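Local coordinates for teichoic acid biosynthesis protein F (Staphylococcus epidermidis, PDB 3L7I) that is a cell-wall biosynthesis protein whose modelled part has the two-domain GT-B fold of a glycosyltransferase-like enzyme, at residues 446-451 and 652-657; 539-544 and 616-621; 546-551 and 620-625; 639-644 and 664-669. One frame throughout, in Å; residues are numbered along the deposited sequence.

In the fold
The modelled chain has two parallel sheets, of seven and six strands, as in the GT-B fold. Contact 1 joins loops that belong to the two halves: 446-451 follows strand 438-441 of the first sheet, and 652-657 precedes strand 666-667 of the second. Contacts 2 and 4 lie in the second sheet and contact 3 at the ends of its strands. Contact 2 pairs strands 539-543 and 618-621, contact 3 joins the loops after these strands, and contact 4 pairs strand 637-640 with the edge strand 666-667. The centre of contact 3 lies 14, 15 and 11 Å from those of contacts 1, 2 and 4. Along the chain, 652-657 lies in the connection between the two strands paired in contact 4.

Contact 1 (446-451 and 652-657); sequences TPLKRL and RGFYMN
L448 sets its CG over the centre of the F654 ring where two loops meet between the halves of the GT-B fold. This CG stands 4.0 Å from the ring centroid, almost exactly on the ring normal, in a CH-pi contact. The L448 chi1 of 163° sets CG opposite the backbone N and carries the isopropyl group across the face. CD2 reaches F654 CZ, while CD1 packs on M656 CG at 3.7 Å. The K449 side chain runs beside F654, pointing the same way, with CG near CE1; its NZ hydrogen-bonds to Y647 OH. One backbone hydrogen bond fixes the loops, from Y655 N to L448 O at 3.2 Å. On the other side of this bond, the Y655 ring lies along R450. R450 CG sits over one ring face, offset toward the rim, and the bend at chi3 (82°) turns the guanidinium so that Y655 CE1 lies over its centre. R450 NE bonds to the backbone O of D454 and Y655 OH to its OD2. The phenol oxygen also accepts a weak, long bond from L451 N, at 3.4 Å.

Contact 2 (539-544 and 616-621); sequences KVIMYA and SDCLIT
I620 N donates to M542 O at 2.6 Å, the shortest bond between two neighbouring parallel strands at the centre of the six-stranded sheet. M542 N to C618 O and A544 N to I620 O continue the pairing. At each end a side chain takes over. D617 OD2 receives V540 N at 2.7 Å through its anti lone pair, while D617 N returns a bond to V540 O. At the other end T621 OG1 donates to A544 O at 2.8 Å; chi1 of -170° turns the hydroxyl away from its own N and across to that carbonyl. I541, Y543, C618 and I620 share one face, where helix 670-677 packs on I541 and I620. There I541 CG1 meets C618 SG at 3.6 Å, and I620 CG2 touches Y543 CD1. On the other face M542 and L619 lie side by side. The K539 methylenes cross D617 at about a right angle, with CB 3.3 Å from D617 OD2, but K539 NZ stays 5.6 Å from D617 OD1. Their attraction is therefore probably weak, and the hold rests on the hydrogen bonds and apolar contacts.

Contact 3 (546-551 and 620-625); sequences TWRDDE and ITDYSS. With SO4 (sulfate ion), chain G.
D622 OD2 accepts three hydrogen bonds at once, two of them from T546. T546 OG1 donates at 2.7 Å and T546 N at 3.2 Å, both on the syn side of the D622 oxygen. The third donor is the adjacent Y623 N, which comes from the anti side. The D622 chi1 of 44° places CG between its own N and carbonyl carbon and turns the carboxylate toward T546. The other oxygen, OD1, takes a salt bridge from R548 NH2 at 2.6 Å. R548 approaches from above the carboxylate, and the two planes stand 66° apart. This is a single-pronged bridge rather than a flat two-pronged pair. The contact lies just past the C-terminal ends of strands 539-543 and 618-621, a region that borders the cleft in GT-B proteins. R548 NH1 makes a second salt bridge, to D643 OD1, which also receives Y623 OH. NH1 lies beside Y623 CE1, with the guanidinium and ring planes 70° apart. Further along, S624 OG caps V626 N at the start of helix 626-630. A sulfate ion sits at this helix start. S625 N donates to its O4 at 2.6 Å, and S624 OG binds the same O4 at 3.2 Å.

Contact 4 (639-644 and 664-669); sequences FFAYDI and GPIYTE
Y667 N donates to F639 O at 2.8 Å, with an N-H...O angle of 155°, and this is the main bond between the two strands. The same carbonyl takes a weak bond from A641 N within its own segment. A second cross-strand bond, F639 N to P665 O, is weak at 3.3 Å. F640 and A641 are each the centre of an inverse gamma turn, consistent with the shortness of the parallel pairing. The F639 ring turns its edge to the other segment. P665 O and G664 N lie near the ring plane, with CE2 3.6 Å from G664 N. F640 CE2 reaches T668 O, and Y642 CD1 lies over one face of the F640 ring. The outer packing is aliphatic. A641 CB meets I666 CG2 at 4.0 Å. I644 CG2 touches T668 CG2 at 3.7 Å, the side chains crossing at about a right angle. The I644 chi1 of -164° sends CG1 opposite its N, and its CD1 extends to I666 CG2. Strand 666-667 is the outer edge of the six-stranded sheet. Strand 618-621 flanks 637-640 on its other side, and helix 670-677 covers the face that carries F640 and Y667.

Contact 1 (446-451 and 652-657)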
loop_
_atom_site.group_PDB
_atom_site.type_symbol
_atom_site.label_atom_id
_atom_site.label_comp_id
_atom_site.label_asym_id
_atom_site.label_seq_id
_atom_site.Cartn_x
_atom_site.Cartn_y
_atom_site.Cartn_z
ATOM N N THR A 446 28.159 -2.804 -42.385
ATOM C CA THR A 446 27.553 -3.682 -43.363
ATOM C C THR A 446 27.555 -5.096 -42.818
ATOM O O THR A 446 28.609 -5.602 -42.433
ATOM C CB THR A 446 28.336 -3.688 -44.699
ATOM O OG1 THR A 446 28.219 -2.413 -45.352
ATOM C CG2 THR A 446 27.787 -4.762 -45.611
ATOM N N PRO A 447 26.377 -5.748 -42.782
ATOM C CA PRO A 447 26.327 -7.063 -42.137
ATOM C C PRO A 447 26.946 -8.121 -43.029
ATOM O O PRO A 447 26.787 -8.077 -44.245
ATOM C CB PRO A 447 24.828 -7.325 -41.975
ATOM C CG PRO A 447 24.167 -6.031 -42.235
ATOM C CD PRO A 447 25.042 -5.305 -43.208
ATOM N N LEU A 448 27.677 -9.040 -42.411
ATOM C CA LEU A 448 28.128 -10.250 -43.074
ATOM C C LEU A 448 27.388 -11.407 -42.416
ATOM O O LEU A 448 26.937 -12.330 -43.091
ATOM C CB LEU A 448 29.629 -10.421 -42.910
ATOM C CG LEU A 448 30.168 -11.815 -43.196
ATOM C CD1 LEU A 448 30.445 -11.944 -44.670
ATOM C CD2 LEU A 448 31.418 -12.091 -42.379
ATOM N N LYS A 449 27.244 -11.342 -41.101
ATOM C CA LYS A 449 26.516 -12.368 -40.370
ATOM C C LYS A 449 25.022 -12.011 -40.229
ATOM O O LYS A 449 24.661 -10.846 -40.049
ATOM C CB LYS A 449 27.151 -12.585 -38.978
ATOM C CG LYS A 449 28.584 -13.160 -38.986
ATOM C CD LYS A 449 29.382 -12.767 -37.722
ATOM C CE LYS A 449 30.765 -13.460 -37.620
ATOM N NZ LYS A 449 30.718 -14.793 -36.877
ATOM N N ARG A 450 24.158 -13.018 -40.301
ATOM C CA ARG A 450 22.724 -12.805 -40.123
ATOM C C ARG A 450 22.397 -12.299 -38.722
ATOM O O ARG A 450 22.929 -12.809 -37.736
ATOM C CB ARG A 450 21.949 -14.100 -40.389
ATOM C CG ARG A 450 22.161 -14.693 -41.762
ATOM C CD ARG A 450 21.317 -15.951 -41.956
ATOM N NE ARG A 450 19.935 -15.642 -42.334
ATOM C CZ ARG A 450 19.511 -15.495 -43.590
ATOM N NH1 ARG A 450 20.365 -15.632 -44.613
ATOM N NH2 ARG A 450 18.232 -15.212 -43.822
ATOM N N LEU A 451 21.506 -11.312 -38.637
ATOM C CA LEU A 451 21.116 -10.720 -37.345
ATOM C C LEU A 451 19.628 -10.414 -37.215
ATOM O O LEU A 451 18.927 -10.251 -38.215
ATOM C CB LEU A 451 21.898 -9.425 -37.058
ATOM C CG LEU A 451 22.152 -8.397 -38.167
ATOM C CD1 LEU A 451 21.190 -8.535 -39.326
ATOM C CD2 LEU A 451 22.093 -7.016 -37.584
ATOM N N ARG A 652 25.421 -20.695 -45.087
ATOM C CA ARG A 652 24.657 -19.625 -45.709
ATOM C C ARG A 652 24.125 -18.713 -44.610
ATOM O O ARG A 652 23.229 -17.893 -44.831
ATOM C CB ARG A 652 23.513 -20.200 -46.541
ATOM C CG ARG A 652 23.963 -21.261 -47.529
ATOM C CD ARG A 652 22.821 -22.184 -47.916
ATOM N NE ARG A 652 23.315 -23.406 -48.543
ATOM C CZ ARG A 652 22.534 -24.342 -49.071
ATOM N NH1 ARG A 652 21.215 -24.195 -49.049
ATOM N NH2 ARG A 652 23.072 -25.422 -49.624
ATOM N N GLY A 653 24.680 -18.878 -43.414
ATOM C CA GLY A 653 24.443 -17.950 -42.324
ATOM C C GLY A 653 25.247 -16.681 -42.554
ATOM O O GLY A 653 25.567 -15.946 -41.613
ATOM N N PHE A 654 25.589 -16.459 -43.825
ATOM C CA PHE A 654 26.213 -15.241 -44.322
ATOM C C PHE A 654 25.321 -14.729 -45.437
ATOM O O PHE A 654 24.739 -15.516 -46.176
ATOM C CB PHE A 654 27.578 -15.562 -44.915
ATOM C CG PHE A 654 28.686 -15.659 -43.901
ATOM C CD1 PHE A 654 28.421 -15.591 -42.542
ATOM C CD2 PHE A 654 29.998 -15.847 -44.314
ATOM C CE1 PHE A 654 29.454 -15.687 -41.613
ATOM C CE2 PHE A 654 31.022 -15.952 -43.401
ATOM C CZ PHE A 654 30.748 -15.866 -42.043
ATOM N N TYR A 655 25.211 -13.415 -45.572
ATOM C CA TYR A 655 24.340 -12.862 -46.599
ATOM C C TYR A 655 25.016 -12.925 -47.946
ATOM O O TYR A 655 24.354 -13.033 -48.982
ATOM C CB TYR A 655 23.977 -11.419 -46.310
ATOM C CG TYR A 655 23.085 -11.225 -45.110
ATOM C CD1 TYR A 655 21.746 -11.600 -45.139
ATOM C CD2 TYR A 655 23.575 -10.623 -43.954
ATOM C CE1 TYR A 655 20.931 -11.397 -44.048
ATOM C CE2 TYR A 655 22.766 -10.419 -42.870
ATOM C CZ TYR A 655 21.453 -10.810 -42.924
ATOM O OH TYR A 655 20.680 -10.594 -41.821
ATOM N N MET A 656 26.338 -12.854 -47.937
ATOM C CA MET A 656 27.060 -12.887 -49.189
ATOM C C MET A 656 27.694 -14.243 -49.464
ATOM O O MET A 656 27.787 -15.106 -48.583
ATOM C CB MET A 656 28.112 -11.798 -49.222
ATOM C CG MET A 656 29.098 -11.891 -48.104
ATOM S SD MET A 656 30.724 -11.439 -48.728
ATOM C CE MET A 656 30.309 -10.003 -49.711
ATOM N N ASN A 657 28.108 -14.436 -50.709
ATOM C CA ASN A 657 28.762 -15.674 -51.065
ATOM C C ASN A 657 30.263 -15.593 -50.810
ATOM O O ASN A 657 31.049 -15.257 -51.696
ATOM C CB ASN A 657 28.446 -16.078 -52.496
ATOM C CG ASN A 657 28.742 -17.534 -52.744
ATOM O OD1 ASN A 657 29.633 -18.108 -52.108
ATOM N ND2 ASN A 657 27.995 -18.151 -53.658
#

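Contact 2 (539-544 and 616-621)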
loop_
_atom_site.group_PDB
_atom_site.type_symbol
_atom_site.label_atom_id
_atom_site.label_comp_id
_atom_site.label_asym_id
_atom_site.label_seq_id
_atom_site.Cartn_x
_atom_site.Cartn_y
_atom_site.Cartn_z
ATOM N N LYS A 539 56.358 -0.635 -44.065
ATOM C CA LYS A 539 54.961 -0.650 -44.456
ATOM C C LYS A 539 54.133 -1.379 -43.396
ATOM O O LYS A 539 54.673 -1.964 -42.456
ATOM C CB LYS A 539 54.789 -1.289 -45.834
ATOM C CG LYS A 539 55.164 -0.355 -46.996
ATOM C CD LYS A 539 54.626 -0.844 -48.352
ATOM C CE LYS A 539 55.422 -2.048 -48.884
ATOM N NZ LYS A 539 54.662 -2.843 -49.909
ATOM N N VAL A 540 52.818 -1.349 -43.532
ATOM C CA VAL A 540 51.979 -1.669 -42.383
ATOM C C VAL A 540 50.840 -2.652 -42.657
ATOM O O VAL A 540 49.892 -2.334 -43.384
ATOM C CB VAL A 540 51.395 -0.381 -41.786
ATOM C CG1 VAL A 540 50.315 -0.701 -40.758
ATOM C CG2 VAL A 540 52.495 0.457 -41.193
ATOM N N ILE A 541 50.938 -3.839 -42.058
ATOM C CA ILE A 541 49.852 -4.815 -42.109
ATOM C C ILE A 541 48.964 -4.671 -40.859
ATOM O O ILE A 541 49.468 -4.461 -39.738
ATOM C CB ILE A 541 50.414 -6.260 -42.205
ATOM C CG1 ILE A 541 51.149 -6.467 -43.519
ATOM C CG2 ILE A 541 49.323 -7.281 -42.140
ATOM C CD1 ILE A 541 52.106 -7.629 -43.469
ATOM N N MET A 542 47.648 -4.748 -41.057
ATOM C CA MET A 542 46.713 -4.812 -39.929
ATOM C C MET A 542 45.998 -6.142 -39.885
ATOM O O MET A 542 45.544 -6.642 -40.907
ATOM C CB MET A 542 45.668 -3.706 -39.980
ATOM C CG MET A 542 45.338 -3.182 -38.593
ATOM S SD MET A 542 43.632 -2.667 -38.353
ATOM C CE MET A 542 43.116 -2.515 -40.050
ATOM N N TYR A 543 45.871 -6.704 -38.693
ATOM C CA TYR A 543 45.267 -8.022 -38.559
ATOM C C TYR A 543 44.113 -7.948 -37.587
ATOM O O TYR A 543 44.301 -7.610 -36.431
ATOM C CB TYR A 543 46.313 -9.007 -38.060
ATOM C CG TYR A 543 45.810 -10.404 -37.875
ATOM C CD1 TYR A 543 44.889 -10.959 -38.749
ATOM C CD2 TYR A 543 46.273 -11.185 -36.837
ATOM C CE1 TYR A 543 44.430 -12.258 -38.573
ATOM C CE2 TYR A 543 45.833 -12.467 -36.659
ATOM C CZ TYR A 543 44.913 -13.006 -37.523
ATOM O OH TYR A 543 44.495 -14.307 -37.310
ATOM N N ALA A 544 42.908 -8.264 -38.022
ATOM C CA ALA A 544 41.774 -8.099 -37.121
ATOM C C ALA A 544 40.776 -9.233 -37.260
ATOM O O ALA A 544 39.798 -9.131 -37.996
ATOM C CB ALA A 544 41.112 -6.773 -37.373
ATOM N N SER A 616 47.062 1.700 -43.034
ATOM C CA SER A 616 47.330 0.284 -43.319
ATOM C C SER A 616 47.473 -0.017 -44.800
ATOM O O SER A 616 46.575 0.300 -45.587
ATOM C CB SER A 616 46.225 -0.607 -42.768
ATOM O OG SER A 616 46.207 -0.620 -41.357
ATOM N N ASP A 617 48.585 -0.657 -45.165
ATOM C CA ASP A 617 48.847 -1.045 -46.548
ATOM C C ASP A 617 48.037 -2.257 -46.978
ATOM O O ASP A 617 47.833 -2.472 -48.165
ATOM C CB ASP A 617 50.334 -1.291 -46.762
ATOM C CG ASP A 617 51.156 -0.022 -46.610
ATOM O OD1 ASP A 617 51.115 0.849 -47.526
ATOM O OD2 ASP A 617 51.837 0.112 -45.565
ATOM N N CYS A 618 47.585 -3.050 -46.015
ATOM C CA CYS A 618 46.625 -4.107 -46.290
ATOM C C CYS A 618 45.923 -4.502 -45.003
ATOM O O CYS A 618 46.367 -4.130 -43.917
ATOM C CB CYS A 618 47.289 -5.330 -46.923
ATOM S SG CYS A 618 48.469 -6.220 -45.861
ATOM N N LEU A 619 44.830 -5.253 -45.139
ATOM C CA LEU A 619 44.041 -5.755 -44.019
ATOM C C LEU A 619 44.081 -7.281 -44.001
ATOM O O LEU A 619 43.910 -7.927 -45.038
ATOM C CB LEU A 619 42.589 -5.306 -44.164
ATOM C CG LEU A 619 41.912 -4.983 -42.826
ATOM C CD1 LEU A 619 40.401 -4.935 -42.943
ATOM C CD2 LEU A 619 42.340 -5.965 -41.764
ATOM N N ILE A 620 44.307 -7.885 -42.843
ATOM C CA ILE A 620 44.080 -9.322 -42.752
ATOM C C ILE A 620 42.947 -9.520 -41.777
ATOM O O ILE A 620 42.980 -9.008 -40.648
ATOM C CB ILE A 620 45.305 -10.103 -42.267
ATOM C CG1 ILE A 620 46.520 -9.752 -43.113
ATOM C CG2 ILE A 620 45.041 -11.604 -42.319
ATOM C CD1 ILE A 620 47.743 -10.518 -42.702
ATOM N N THR A 621 41.931 -10.251 -42.217
ATOM C CA THR A 621 40.780 -10.491 -41.373
ATOM C C THR A 621 40.201 -11.878 -41.691
ATOM O O THR A 621 40.863 -12.682 -42.353
ATOM C CB THR A 621 39.772 -9.370 -41.557
ATOM O OG1 THR A 621 38.760 -9.492 -40.561
ATOM C CG2 THR A 621 39.150 -9.423 -42.951
#

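Contact 3 (546-551 and 620-625)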
loop_
_atom_site.group_PDB
_atom_site.type_symbol
_atom_site.label_atom_id
_atom_site.label_comp_id
_atom_site.label_asym_id
_atom_site.label_seq_id
_atom_site.Cartn_x
_atom_site.Cartn_y
_atom_site.Cartn_z
ATOM N N THR A 546 37.903 -11.998 -36.032
ATOM C CA THR A 546 36.793 -12.015 -35.078
ATOM C C THR A 546 37.055 -12.939 -33.897
ATOM O O THR A 546 37.889 -13.846 -33.964
ATOM C CB THR A 546 35.475 -12.467 -35.701
ATOM O OG1 THR A 546 35.733 -13.546 -36.604
ATOM C CG2 THR A 546 34.807 -11.306 -36.411
ATOM N N TRP A 547 36.289 -12.708 -32.831
ATOM C CA TRP A 547 36.383 -13.484 -31.607
ATOM C C TRP A 547 35.816 -14.872 -31.824
ATOM O O TRP A 547 34.922 -15.062 -32.650
ATOM C CB TRP A 547 35.659 -12.770 -30.466
ATOM C CG TRP A 547 35.354 -13.666 -29.325
ATOM C CD1 TRP A 547 34.288 -14.503 -29.213
ATOM C CD2 TRP A 547 36.123 -13.841 -28.141
ATOM N NE1 TRP A 547 34.341 -15.184 -28.033
ATOM C CE2 TRP A 547 35.465 -14.799 -27.350
ATOM C CE3 TRP A 547 37.314 -13.291 -27.670
ATOM C CZ2 TRP A 547 35.940 -15.212 -26.113
ATOM C CZ3 TRP A 547 37.792 -13.702 -26.438
ATOM C CH2 TRP A 547 37.105 -14.652 -25.673
ATOM N N ARG A 548 36.358 -15.833 -31.080
ATOM C CA ARG A 548 35.924 -17.223 -31.141
ATOM C C ARG A 548 35.911 -17.870 -29.751
ATOM O O ARG A 548 36.960 -18.031 -29.120
ATOM C CB ARG A 548 36.836 -18.014 -32.086
ATOM C CG ARG A 548 36.537 -17.768 -33.547
ATOM C CD ARG A 548 37.673 -18.206 -34.422
ATOM N NE ARG A 548 38.520 -17.091 -34.834
ATOM C CZ ARG A 548 38.699 -16.699 -36.096
ATOM N NH1 ARG A 548 38.095 -17.334 -37.086
ATOM N NH2 ARG A 548 39.493 -15.670 -36.366
ATOM N N ASP A 549 34.724 -18.240 -29.283
ATOM C CA ASP A 549 34.561 -18.872 -27.971
ATOM C C ASP A 549 35.442 -20.109 -27.843
ATOM O O ASP A 549 35.979 -20.404 -26.777
ATOM C CB ASP A 549 33.101 -19.263 -27.756
ATOM C CG ASP A 549 32.132 -18.257 -28.356
ATOM O OD1 ASP A 549 32.224 -17.973 -29.576
ATOM O OD2 ASP A 549 31.270 -17.754 -27.605
ATOM N N ASP A 550 35.579 -20.823 -28.951
ATOM C CA ASP A 550 36.369 -22.046 -29.027
ATOM C C ASP A 550 37.800 -21.880 -28.496
ATOM O O ASP A 550 38.506 -22.864 -28.270
ATOM C CB ASP A 550 36.418 -22.522 -30.490
ATOM C CG ASP A 550 35.057 -22.423 -31.195
ATOM O OD1 ASP A 550 34.063 -22.972 -30.656
ATOM O OD2 ASP A 550 34.986 -21.811 -32.290
ATOM N N GLU A 551 38.233 -20.642 -28.298
ATOM C CA GLU A 551 39.643 -20.397 -28.020
ATOM C C GLU A 551 39.914 -19.771 -26.652
ATOM O O GLU A 551 41.067 -19.617 -26.248
ATOM C CB GLU A 551 40.261 -19.554 -29.140
ATOM C CG GLU A 551 40.157 -20.207 -30.518
ATOM C CD GLU A 551 40.844 -19.407 -31.615
ATOM O OE1 GLU A 551 41.160 -18.214 -31.378
ATOM O OE2 GLU A 551 41.067 -19.975 -32.712
ATOM N N ILE A 620 44.307 -7.885 -42.843
ATOM C CA ILE A 620 44.080 -9.322 -42.752
ATOM C C ILE A 620 42.947 -9.520 -41.777
ATOM O O ILE A 620 42.980 -9.008 -40.648
ATOM C CB ILE A 620 45.305 -10.103 -42.267
ATOM C CG1 ILE A 620 46.520 -9.752 -43.113
ATOM C CG2 ILE A 620 45.041 -11.604 -42.319
ATOM C CD1 ILE A 620 47.743 -10.518 -42.702
ATOM N N THR A 621 41.931 -10.251 -42.217
ATOM C CA THR A 621 40.780 -10.491 -41.373
ATOM C C THR A 621 40.201 -11.878 -41.691
ATOM O O THR A 621 40.863 -12.682 -42.353
ATOM C CB THR A 621 39.772 -9.370 -41.557
ATOM O OG1 THR A 621 38.760 -9.492 -40.561
ATOM C CG2 THR A 621 39.150 -9.423 -42.951
ATOM N N ASP A 622 39.004 -12.188 -41.192
ATOM C CA ASP A 622 38.352 -13.440 -41.563
ATOM C C ASP A 622 36.863 -13.295 -41.835
ATOM O O ASP A 622 36.462 -13.264 -42.994
ATOM C CB ASP A 622 38.617 -14.544 -40.542
ATOM C CG ASP A 622 38.492 -14.064 -39.132
ATOM O OD1 ASP A 622 39.516 -14.054 -38.435
ATOM O OD2 ASP A 622 37.378 -13.690 -38.708
ATOM N N TYR A 623 36.052 -13.218 -40.775
ATOM C CA TYR A 623 34.612 -13.012 -40.901
ATOM C C TYR A 623 34.237 -11.728 -40.192
ATOM O O TYR A 623 33.772 -11.746 -39.063
ATOM C CB TYR A 623 33.848 -14.170 -40.254
ATOM C CG TYR A 623 34.577 -15.459 -40.382
ATOM C CD1 TYR A 623 35.119 -16.082 -39.265
ATOM C CD2 TYR A 623 34.780 -16.038 -41.641
ATOM C CE1 TYR A 623 35.826 -17.266 -39.392
ATOM C CE2 TYR A 623 35.485 -17.215 -41.783
ATOM C CZ TYR A 623 36.009 -17.832 -40.658
ATOM O OH TYR A 623 36.713 -19.013 -40.791
ATOM N N SER A 624 34.420 -10.592 -40.831
ATOM C CA SER A 624 34.149 -9.366 -40.119
ATOM C C SER A 624 33.611 -8.316 -41.042
ATOM O O SER A 624 34.041 -8.194 -42.189
ATOM C CB SER A 624 35.415 -8.858 -39.441
ATOM O OG SER A 624 35.162 -7.624 -38.801
ATOM N N SER A 625 32.670 -7.552 -40.518
ATOM C CA SER A 625 32.108 -6.419 -41.215
ATOM C C SER A 625 33.144 -5.313 -41.465
ATOM O O SER A 625 32.852 -4.357 -42.186
ATOM C CB SER A 625 30.929 -5.867 -40.410
ATOM O OG SER A 625 30.804 -4.466 -40.577
HETATM S S SO4 G . 31.425 -8.590 -37.113
HETATM O O1 SO4 G . 32.265 -8.788 -35.924
HETATM O O2 SO4 G . 31.213 -9.879 -37.777
HETATM O O3 SO4 G . 30.128 -8.031 -36.731
HETATM O O4 SO4 G . 32.094 -7.663 -38.025
#

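Contact 4 (639-644 and 664-669)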
loop_
_atom_site.group_PDB
_atom_site.type_symbol
_atom_site.label_atom_id
_atom_site.label_comp_id
_atom_site.label_asym_id
_atom_site.label_seq_id
_atom_site.Cartn_x
_atom_site.Cartn_y
_atom_site.Cartn_z
ATOM N N PHE A 639 42.268 -13.123 -46.132
ATOM C CA PHE A 639 41.247 -13.760 -45.324
ATOM C C PHE A 639 41.738 -15.078 -44.798
ATOM O O PHE A 639 41.677 -16.101 -45.466
ATOM C CB PHE A 639 39.955 -13.887 -46.129
ATOM C CG PHE A 639 39.442 -12.565 -46.575
ATOM C CD1 PHE A 639 38.715 -11.758 -45.693
ATOM C CD2 PHE A 639 39.777 -12.066 -47.823
ATOM C CE1 PHE A 639 38.279 -10.496 -46.072
ATOM C CE2 PHE A 639 39.347 -10.803 -48.209
ATOM C CZ PHE A 639 38.588 -10.017 -47.334
ATOM N N PHE A 640 42.250 -15.028 -43.584
ATOM C CA PHE A 640 42.889 -16.165 -42.956
ATOM C C PHE A 640 41.842 -17.019 -42.215
ATOM O O PHE A 640 41.805 -17.078 -40.987
ATOM C CB PHE A 640 43.944 -15.613 -42.018
ATOM C CG PHE A 640 44.677 -16.637 -41.259
ATOM C CD1 PHE A 640 44.990 -16.422 -39.930
ATOM C CD2 PHE A 640 45.084 -17.808 -41.861
ATOM C CE1 PHE A 640 45.703 -17.371 -39.201
ATOM C CE2 PHE A 640 45.801 -18.765 -41.139
ATOM C CZ PHE A 640 46.105 -18.548 -39.806
ATOM N N ALA A 641 40.979 -17.668 -42.982
ATOM C CA ALA A 641 39.959 -18.544 -42.422
ATOM C C ALA A 641 40.531 -19.914 -42.039
ATOM O O ALA A 641 40.334 -20.897 -42.741
ATOM C CB ALA A 641 38.807 -18.706 -43.407
ATOM N N TYR A 642 41.231 -19.980 -40.916
ATOM C CA TYR A 642 41.861 -21.226 -40.517
ATOM C C TYR A 642 40.854 -22.229 -39.985
ATOM O O TYR A 642 41.040 -23.434 -40.119
ATOM C CB TYR A 642 42.980 -20.977 -39.504
ATOM C CG TYR A 642 42.574 -20.212 -38.267
ATOM C CD1 TYR A 642 42.755 -18.829 -38.189
ATOM C CD2 TYR A 642 42.045 -20.867 -37.168
ATOM C CE1 TYR A 642 42.398 -18.117 -37.061
ATOM C CE2 TYR A 642 41.681 -20.170 -36.027
ATOM C CZ TYR A 642 41.860 -18.791 -35.974
ATOM O OH TYR A 642 41.496 -18.099 -34.831
ATOM N N ASP A 643 39.783 -21.732 -39.389
ATOM C CA ASP A 643 38.745 -22.619 -38.860
ATOM C C ASP A 643 37.555 -22.725 -39.799
ATOM O O ASP A 643 36.510 -23.232 -39.425
ATOM C CB ASP A 643 38.284 -22.169 -37.475
ATOM C CG ASP A 643 37.866 -20.714 -37.439
ATOM O OD1 ASP A 643 37.946 -20.030 -38.484
ATOM O OD2 ASP A 643 37.449 -20.257 -36.355
ATOM N N ILE A 644 37.741 -22.266 -41.027
ATOM C CA ILE A 644 36.678 -22.219 -42.004
ATOM C C ILE A 644 35.865 -23.516 -42.156
ATOM O O ILE A 644 34.750 -23.479 -42.668
ATOM C CB ILE A 644 37.227 -21.817 -43.367
ATOM C CG1 ILE A 644 36.080 -21.391 -44.291
ATOM C CG2 ILE A 644 38.045 -22.949 -43.945
ATOM C CD1 ILE A 644 36.548 -20.742 -45.564
ATOM N N GLY A 664 39.862 -10.386 -51.760
ATOM C CA GLY A 664 41.153 -11.037 -51.657
ATOM C C GLY A 664 41.039 -12.539 -51.520
ATOM O O GLY A 664 39.951 -13.087 -51.404
ATOM N N PRO A 665 42.179 -13.216 -51.498
ATOM C CA PRO A 665 42.233 -14.683 -51.451
ATOM C C PRO A 665 41.858 -15.246 -50.068
ATOM O O PRO A 665 42.030 -14.545 -49.077
ATOM C CB PRO A 665 43.713 -14.980 -51.728
ATOM C CG PRO A 665 44.419 -13.607 -51.780
ATOM C CD PRO A 665 43.490 -12.599 -51.261
ATOM N N ILE A 666 41.368 -16.479 -49.991
ATOM C CA ILE A 666 41.184 -17.113 -48.685
ATOM C C ILE A 666 42.369 -18.012 -48.384
ATOM O O ILE A 666 42.700 -18.882 -49.174
ATOM C CB ILE A 666 39.905 -17.988 -48.616
ATOM C CG1 ILE A 666 38.659 -17.148 -48.906
ATOM C CG2 ILE A 666 39.816 -18.694 -47.250
ATOM C CD1 ILE A 666 37.408 -17.945 -49.068
ATOM N N TYR A 667 43.016 -17.815 -47.247
ATOM C CA TYR A 667 44.086 -18.725 -46.862
ATOM C C TYR A 667 43.662 -19.513 -45.630
ATOM O O TYR A 667 43.082 -18.958 -44.710
ATOM C CB TYR A 667 45.397 -17.959 -46.600
ATOM C CG TYR A 667 46.202 -17.633 -47.847
ATOM C CD1 TYR A 667 47.119 -18.537 -48.367
ATOM C CD2 TYR A 667 46.047 -16.417 -48.496
ATOM C CE1 TYR A 667 47.850 -18.240 -49.501
ATOM C CE2 TYR A 667 46.770 -16.113 -49.630
ATOM C CZ TYR A 667 47.670 -17.028 -50.130
ATOM O OH TYR A 667 48.388 -16.717 -51.259
ATOM N N THR A 668 43.938 -20.805 -45.607
ATOM C CA THR A 668 43.654 -21.588 -44.413
ATOM C C THR A 668 44.925 -21.817 -43.588
ATOM O O THR A 668 44.873 -21.959 -42.370
ATOM C CB THR A 668 42.922 -22.918 -44.748
ATOM O OG1 THR A 668 43.591 -23.596 -45.834
ATOM C CG2 THR A 668 41.494 -22.636 -45.150
ATOM N N GLU A 669 46.077 -21.838 -44.247
ATOM C CA GLU A 669 47.344 -21.877 -43.524
ATOM C C GLU A 669 48.011 -20.496 -43.586
ATOM O O GLU A 669 47.895 -19.780 -44.577
ATOM C CB GLU A 669 48.267 -22.985 -44.076
ATOM C CG GLU A 669 49.550 -22.504 -44.789
ATOM C CD GLU A 669 49.407 -22.400 -46.306
ATOM O OE1 GLU A 669 48.304 -22.071 -46.789
ATOM O OE2 GLU A 669 50.404 -22.646 -47.023
#